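Local coordinates for transposon Tn7 transposition protein TnsA (Escherichia coli, PDB 1T0F) that carries out the 5'-strand DNA cleavage of Tn7 transposition as a restriction-enzyme-like endonuclease, forming the transposase together with TnsB, at residues E180-V185 and L238-F243. Numbering follows the deposited sequence.
Sequences EWLYSV and LTANGF
Tyr183 reaches across to the C-terminal end of helix 230-240 and donates a hydrogen bond from OH to Ala240 O, 2.7 Å. The hydroxyl comes in from the side of the carbonyl, at 114° to C=O and tilted 16° from its plane. Ala240 O in turn sits at the edge of the tyrosine ring, near the ring plane. The same ring packs on the alanine methyl, with CE1 3.8 Å from Ala240 CB. Ala240 thus meets the ring through both its backbone and its side chain.

Beside it, Leu182 CD1 lies 3.9 Å from Thr239 CG2. These two side chains cross at about a right angle. At chi1 -60° Thr239 turns OG1 back toward its own helix, where it hydrogen-bonds to Ile235 O, and puts CG2 against the leucine. The small alanine is consistent with the close approach of the backbones: Leu182 CA and Ala240 CA are 6.0 Å apart.

Just beyond, Gly242 is the first residue to leave helical angles. Its positive phi and two hydrogen bonds back into the last turn make a Schellman motif. Gly242 N hydrogen-bonds to Thr239 O at 3.0 Å, and a weak hydrogen bond joins Phe243 N to Leu238 O.

The contact is buried and joins the ends of helices 173-183 and 230-240 in the C-terminal part of TnsA. Phe246 packs against both Leu182 and Thr239, and strand 244-245 touches Thr239 through Ile244.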
ATOM      1  N   GLU A 180      10.191   4.644 -10.009  1.00 28.47           N
ATOM      2  CA  GLU A 180      11.564   5.132  -9.970  1.00 31.45           C
ATOM      3  C   GLU A 180      11.634   6.533 -10.572  1.00 31.33           C
ATOM      4  O   GLU A 180      12.266   7.431 -10.026  1.00 31.92           O
ATOM      5  CB  GLU A 180      12.467   4.184 -10.760  1.00 34.11           C
ATOM      6  CG  GLU A 180      13.449   3.399  -9.907  1.00 40.53           C
ATOM      7  CD  GLU A 180      13.787   2.039 -10.501  1.00 43.31           C
ATOM      8  OE1 GLU A 180      14.099   1.972 -11.710  1.00 44.07           O
ATOM      9  OE2 GLU A 180      13.742   1.038  -9.753  1.00 44.86           O
ATOM     10  N   TRP A 181      10.970   6.712 -11.706  1.00 30.60           N
ATOM     11  CA  TRP A 181      10.967   7.999 -12.381  1.00 27.89           C
ATOM     12  C   TRP A 181      10.125   9.029 -11.632  1.00 27.09           C
ATOM     13  O   TRP A 181      10.555  10.163 -11.417  1.00 26.56           O
ATOM     14  CB  TRP A 181      10.442   7.825 -13.809  1.00 28.69           C
ATOM     15  CG  TRP A 181      10.336   9.112 -14.546  1.00 29.43           C
ATOM     16  CD1 TRP A 181      11.363   9.871 -15.031  1.00 28.57           C
ATOM     17  CD2 TRP A 181       9.133   9.833 -14.826  1.00 29.54           C
ATOM     18  NE1 TRP A 181      10.869  11.030 -15.591  1.00 26.94           N
ATOM     19  CE2 TRP A 181       9.503  11.029 -15.478  1.00 29.58           C
ATOM     20  CE3 TRP A 181       7.772   9.584 -14.583  1.00 30.42           C
ATOM     21  CZ2 TRP A 181       8.561  11.980 -15.893  1.00 31.98           C
ATOM     22  CZ3 TRP A 181       6.837  10.529 -14.995  1.00 32.09           C
ATOM     23  CH2 TRP A 181       7.237  11.711 -15.643  1.00 32.14           C
ATOM     24  N   LEU A 182       8.928   8.628 -11.224  1.00 28.02           N
ATOM     25  CA  LEU A 182       8.015   9.513 -10.514  1.00 29.04           C
ATOM     26  C   LEU A 182       8.455   9.928  -9.125  1.00 30.01           C
ATOM     27  O   LEU A 182       8.123  11.019  -8.672  1.00 29.75           O
ATOM     28  CB  LEU A 182       6.643   8.861 -10.371  1.00 30.88           C
ATOM     29  CG  LEU A 182       5.567   9.087 -11.419  1.00 32.67           C
ATOM     30  CD1 LEU A 182       4.318   8.357 -10.960  1.00 32.58           C
ATOM     31  CD2 LEU A 182       5.285  10.584 -11.583  1.00 33.68           C
ATOM     32  N   TYR A 183       9.183   9.054  -8.443  1.00 30.97           N
ATOM     33  CA  TYR A 183       9.603   9.329  -7.079  1.00 32.30           C
ATOM     34  C   TYR A 183      11.114   9.248  -6.856  1.00 35.47           C
ATOM     35  O   TYR A 183      11.565   9.096  -5.723  1.00 36.13           O
ATOM     36  CB  TYR A 183       8.887   8.358  -6.133  1.00 29.63           C
ATOM     37  CG  TYR A 183       7.374   8.415  -6.215  1.00 27.05           C
ATOM     38  CD1 TYR A 183       6.643   9.298  -5.419  1.00 25.15           C
ATOM     39  CD2 TYR A 183       6.674   7.593  -7.099  1.00 26.18           C
ATOM     40  CE1 TYR A 183       5.249   9.361  -5.502  1.00 23.34           C
ATOM     41  CE2 TYR A 183       5.284   7.649  -7.190  1.00 24.16           C
ATOM     42  CZ  TYR A 183       4.579   8.532  -6.391  1.00 24.04           C
ATOM     43  OH  TYR A 183       3.203   8.586  -6.478  1.00 23.67           O
ATOM     44  N   SER A 184      11.890   9.354  -7.931  1.00 38.89           N
ATOM     45  CA  SER A 184      13.346   9.300  -7.828  1.00 40.86           C
ATOM     46  C   SER A 184      13.817  10.305  -6.784  1.00 42.82           C
ATOM     47  O   SER A 184      14.726  10.028  -6.002  1.00 44.74           O
ATOM     48  CB  SER A 184      13.984   9.654  -9.169  1.00 42.09           C
ATOM     49  OG  SER A 184      13.660  10.985  -9.529  1.00 40.37           O
ATOM     50  N   VAL A 185      13.193  11.478  -6.788  1.00 43.65           N
ATOM     51  CA  VAL A 185      13.539  12.533  -5.845  1.00 45.45           C
ATOM     52  C   VAL A 185      12.357  12.859  -4.934  1.00 46.65           C
ATOM     53  O   VAL A 185      11.238  12.394  -5.156  1.00 46.53           O
ATOM     54  CB  VAL A 185      13.958  13.821  -6.584  1.00 45.90           C
ATOM     55  CG1 VAL A 185      15.143  13.535  -7.499  1.00 45.57           C
ATOM     56  CG2 VAL A 185      12.783  14.366  -7.385  1.00 45.55           C
ATOM     57  N   LEU A 238       1.664  16.478 -10.000  1.00 23.08           N
ATOM     58  CA  LEU A 238       0.270  16.159  -9.710  1.00 22.70           C
ATOM     59  C   LEU A 238       0.046  14.646  -9.717  1.00 21.83           C
ATOM     60  O   LEU A 238      -0.770  14.125  -8.952  1.00 21.22           O
ATOM     61  CB  LEU A 238      -0.649  16.840 -10.731  1.00 23.74           C
ATOM     62  CG  LEU A 238      -0.729  18.367 -10.595  1.00 25.33           C
ATOM     63  CD1 LEU A 238      -1.340  18.990 -11.856  1.00 25.76           C
ATOM     64  CD2 LEU A 238      -1.550  18.711  -9.351  1.00 24.34           C
ATOM     65  N   THR A 239       0.780  13.940 -10.572  1.00 20.53           N
ATOM     66  CA  THR A 239       0.646  12.490 -10.656  1.00 21.25           C
ATOM     67  C   THR A 239       1.251  11.815  -9.420  1.00 21.47           C
ATOM     68  O   THR A 239       0.659  10.899  -8.856  1.00 22.97           O
ATOM     69  CB  THR A 239       1.339  11.923 -11.919  1.00 23.97           C
ATOM     70  OG1 THR A 239       0.748  12.497 -13.093  1.00 22.82           O
ATOM     71  CG2 THR A 239       1.159  10.412 -11.984  1.00 23.20           C
ATOM     72  N   ALA A 240       2.425  12.278  -9.001  1.00 22.43           N
ATOM     73  CA  ALA A 240       3.100  11.707  -7.832  1.00 22.28           C
ATOM     74  C   ALA A 240       2.249  11.885  -6.575  1.00 22.95           C
ATOM     75  O   ALA A 240       2.246  11.032  -5.679  1.00 23.44           O
ATOM     76  CB  ALA A 240       4.458  12.366  -7.643  1.00 22.17           C
ATOM     77  N   ASN A 241       1.523  12.995  -6.514  1.00 22.62           N
ATOM     78  CA  ASN A 241       0.661  13.278  -5.376  1.00 23.05           C
ATOM     79  C   ASN A 241      -0.689  12.578  -5.469  1.00 21.72           C
ATOM     80  O   ASN A 241      -1.486  12.635  -4.529  1.00 21.63           O
ATOM     81  CB  ASN A 241       0.472  14.787  -5.229  1.00 25.51           C
ATOM     82  CG  ASN A 241       1.649  15.446  -4.548  1.00 29.16           C
ATOM     83  OD1 ASN A 241       1.737  15.456  -3.324  1.00 29.24           O
ATOM     84  ND2 ASN A 241       2.576  15.981  -5.339  1.00 29.44           N
ATOM     85  N   GLY A 242      -0.944  11.925  -6.601  1.00 21.32           N
ATOM     86  CA  GLY A 242      -2.184  11.180  -6.768  1.00 19.68           C
ATOM     87  C   GLY A 242      -3.360  11.863  -7.444  1.00 21.57           C
ATOM     88  O   GLY A 242      -4.367  11.206  -7.727  1.00 20.89           O
ATOM     89  N   PHE A 243      -3.255  13.166  -7.693  1.00 21.27           N
ATOM     90  CA  PHE A 243      -4.347  13.893  -8.336  1.00 21.70           C
ATOM     91  C   PHE A 243      -4.540  13.426  -9.772  1.00 22.22           C
ATOM     92  O   PHE A 243      -5.620  13.556 -10.343  1.00 23.25           O
ATOM     93  CB  PHE A 243      -4.085  15.394  -8.258  1.00 23.92           C
ATOM     94  CG  PHE A 243      -4.107  15.915  -6.855  1.00 24.42           C
ATOM     95  CD1 PHE A 243      -5.252  15.775  -6.079  1.00 25.09           C
ATOM     96  CD2 PHE A 243      -2.976  16.487  -6.289  1.00 25.62           C
ATOM     97  CE1 PHE A 243      -5.274  16.192  -4.755  1.00 25.06           C
ATOM     98  CE2 PHE A 243      -2.985  16.909  -4.960  1.00 26.41           C
ATOM     99  CZ  PHE A 243      -4.139  16.760  -4.193  1.00 27.30           C
TER